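Local coordinates for iron-chelator utilization protein (Thermobifida fusca TM51, PDB 4YHB), which binds FAD and probably acts as a siderophore-interacting flavin reductase, helping to release iron from the ferric chelates that the bacterium takes up, at residues 57-60 against 65-68. Residues are numbered along the deposited sequence; the frame is centred on the assembly and turned at random.
Sequences WFPN and EHVL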
ATOM      1  N   TRP A  57     -10.811   4.543  -9.001  1.00 16.34           N
ATOM      2  CA  TRP A  57     -11.366   4.435 -10.344  1.00 18.18           C
ATOM      3  C   TRP A  57     -10.990   5.664 -11.163  1.00 18.60           C
ATOM      4  O   TRP A  57     -11.383   6.788 -10.839  1.00 19.52           O
ATOM      5  CB  TRP A  57     -12.900   4.254 -10.278  1.00 18.40           C
ATOM      6  CG  TRP A  57     -13.310   2.923  -9.687  1.00 18.53           C
ATOM      7  CD1 TRP A  57     -12.979   2.435  -8.453  1.00 20.35           C
ATOM      8  CD2 TRP A  57     -14.133   1.918 -10.306  1.00 19.77           C
ATOM      9  NE1 TRP A  57     -13.543   1.185  -8.270  1.00 18.99           N
ATOM     10  CE2 TRP A  57     -14.248   0.848  -9.390  1.00 19.52           C
ATOM     11  CE3 TRP A  57     -14.787   1.824 -11.539  1.00 22.70           C
ATOM     12  CZ2 TRP A  57     -14.995  -0.304  -9.672  1.00 20.95           C
ATOM     13  CZ3 TRP A  57     -15.523   0.675 -11.818  1.00 23.12           C
ATOM     14  CH2 TRP A  57     -15.616  -0.369 -10.885  1.00 22.49           C
ATOM     15  N   PHE A  58     -10.218   5.432 -12.223  1.00 19.84           N
ATOM     16  CA  PHE A  58      -9.544   6.491 -12.969  1.00 19.11           C
ATOM     17  C   PHE A  58     -10.262   6.835 -14.274  1.00 19.59           C
ATOM     18  O   PHE A  58     -10.928   5.977 -14.865  1.00 21.64           O
ATOM     19  CB  PHE A  58      -8.092   6.072 -13.299  1.00 16.46           C
ATOM     20  CG  PHE A  58      -7.191   5.925 -12.092  1.00 17.88           C
ATOM     21  CD1 PHE A  58      -6.459   7.008 -11.624  1.00 19.40           C
ATOM     22  CD2 PHE A  58      -7.069   4.709 -11.437  1.00 20.45           C
ATOM     23  CE1 PHE A  58      -5.621   6.883 -10.526  1.00 20.30           C
ATOM     24  CE2 PHE A  58      -6.231   4.577 -10.323  1.00 18.95           C
ATOM     25  CZ  PHE A  58      -5.515   5.664  -9.871  1.00 21.31           C
ATOM     26  N   PRO A  59     -10.084   8.074 -14.760  1.00 22.92           N
ATOM     27  CA  PRO A  59     -10.548   8.433 -16.108  1.00 27.14           C
ATOM     28  C   PRO A  59      -9.689   7.770 -17.182  1.00 33.36           C
ATOM     29  O   PRO A  59      -8.534   7.435 -16.911  1.00 26.48           O
ATOM     30  CB  PRO A  59     -10.377   9.955 -16.144  1.00 25.83           C
ATOM     31  CG  PRO A  59      -9.202  10.193 -15.229  1.00 26.07           C
ATOM     32  CD  PRO A  59      -9.406   9.207 -14.096  1.00 22.11           C
ATOM     33  N   ASN A  60     -10.249   7.560 -18.368  1.00 35.51           N
ATOM     34  CA  ASN A  60      -9.448   7.169 -19.520  1.00 44.07           C
ATOM     35  C   ASN A  60      -8.888   8.423 -20.170  1.00 50.18           C
ATOM     36  O   ASN A  60      -9.646   9.273 -20.643  1.00 56.71           O
ATOM     37  CB  ASN A  60     -10.269   6.366 -20.526  1.00 47.32           C
ATOM     38  CG  ASN A  60      -9.431   5.837 -21.681  1.00 50.68           C
ATOM     39  OD1 ASN A  60      -8.643   6.564 -22.286  1.00 55.78           O
ATOM     40  ND2 ASN A  60      -9.596   4.558 -21.984  1.00 45.36           N
ATOM     41  N   GLU A  65     -13.481   9.227 -21.128  1.00 51.84           N
ATOM     42  CA  GLU A  65     -14.413   8.396 -20.377  1.00 49.56           C
ATOM     43  C   GLU A  65     -13.995   8.273 -18.910  1.00 41.08           C
ATOM     44  O   GLU A  65     -12.809   8.207 -18.601  1.00 34.11           O
ATOM     45  CB  GLU A  65     -14.488   7.013 -21.030  1.00 53.69           C
ATOM     46  CG  GLU A  65     -15.655   6.143 -20.601  1.00 58.11           C
ATOM     47  CD  GLU A  65     -15.722   4.845 -21.391  1.00 61.61           C
ATOM     48  OE1 GLU A  65     -14.706   4.482 -22.024  1.00 64.03           O
ATOM     49  OE2 GLU A  65     -16.789   4.194 -21.382  1.00 65.63           O
ATOM     50  N   HIS A  66     -14.957   8.265 -17.997  1.00 33.06           N
ATOM     51  CA  HIS A  66     -14.620   8.040 -16.595  1.00 30.86           C
ATOM     52  C   HIS A  66     -15.701   7.240 -15.895  1.00 29.84           C
ATOM     53  O   HIS A  66     -16.664   7.801 -15.359  1.00 27.50           O
ATOM     54  CB  HIS A  66     -14.394   9.355 -15.859  1.00 27.56           C
ATOM     55  CG  HIS A  66     -13.695   9.190 -14.544  1.00 28.01           C
ATOM     56  ND1 HIS A  66     -13.164  10.252 -13.843  1.00 25.10           N
ATOM     57  CD2 HIS A  66     -13.437   8.085 -13.801  1.00 23.11           C
ATOM     58  CE1 HIS A  66     -12.608   9.808 -12.731  1.00 25.88           C
ATOM     59  NE2 HIS A  66     -12.762   8.495 -12.680  1.00 22.51           N
ATOM     60  N   VAL A  67     -15.525   5.926 -15.893  1.00 25.77           N
ATOM     61  CA  VAL A  67     -16.492   5.036 -15.277  1.00 27.00           C
ATOM     62  C   VAL A  67     -16.257   4.954 -13.779  1.00 25.85           C
ATOM     63  O   VAL A  67     -15.133   4.720 -13.319  1.00 23.83           O
ATOM     64  CB  VAL A  67     -16.433   3.628 -15.872  1.00 27.85           C
ATOM     65  CG1 VAL A  67     -17.626   2.804 -15.372  1.00 27.22           C
ATOM     66  CG2 VAL A  67     -16.443   3.697 -17.383  1.00 34.66           C
ATOM     67  N   LEU A  68     -17.322   5.158 -13.025  1.00 18.79           N
ATOM     68  CA  LEU A  68     -17.263   5.113 -11.569  1.00 22.82           C
ATOM     69  C   LEU A  68     -17.863   3.800 -11.066  1.00 22.93           C
ATOM     70  O   LEU A  68     -18.595   3.140 -11.807  1.00 26.04           O
ATOM     71  CB  LEU A  68     -18.005   6.323 -10.990  1.00 24.91           C
ATOM     72  CG  LEU A  68     -17.469   7.686 -11.433  1.00 26.64           C
ATOM     73  CD1 LEU A  68     -18.333   8.812 -10.879  1.00 26.42           C
ATOM     74  CD2 LEU A  68     -16.010   7.858 -10.998  1.00 23.65           C
TER
HETATM   75  O   HOH W   1     -12.581   3.865 -14.095  1.00 22.97           O
HETATM   76  O   HOH W   2     -12.824   5.194 -16.837  1.00 33.04           O
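His-66 reaches back across a hairpin-like loop to Pro-59 and Trp-57, where the chain leaves strand 53-57 of the FAD-binding beta-barrel and doubles back on itself, the two arms running nearly antiparallel. The packed part centres on the imidazole. With CG anti to the backbone N (chi1 -164°), the ring lies against the proline: Pro-59 CD sits over its face, 3.8 Å from the ring centroid, a CH-pi contact. At the ring's edge, His-66 NE2 donates to Trp-57 O at 2.9 Å, almost straight, though it meets the carbonyl from above its plane. Replacing the histidine with alanine is likely to leave Trp-57 O without this donor and open a gap beside Pro-59. Nearby, the indole edge brings Trp-57 CE3 to 3.4 Å from Val-67 O, while its ring also meets Tyr-86 of strand 86-95. The looser side is wet: two waters fill in where the arms stand apart, both hydrogen-bonded to Phe-58 O, one also to Val-67 O, while the other accepts from Val-67 N. Toward the turn the arms close again, and Asn-60 OD1 accepts from the backbone N of Glu-62 and Thr-63. There Asn-60 N donates to Glu-65 O at 2.7 Å, the amide pointing almost straight at the oxygen (N-H...O 168°).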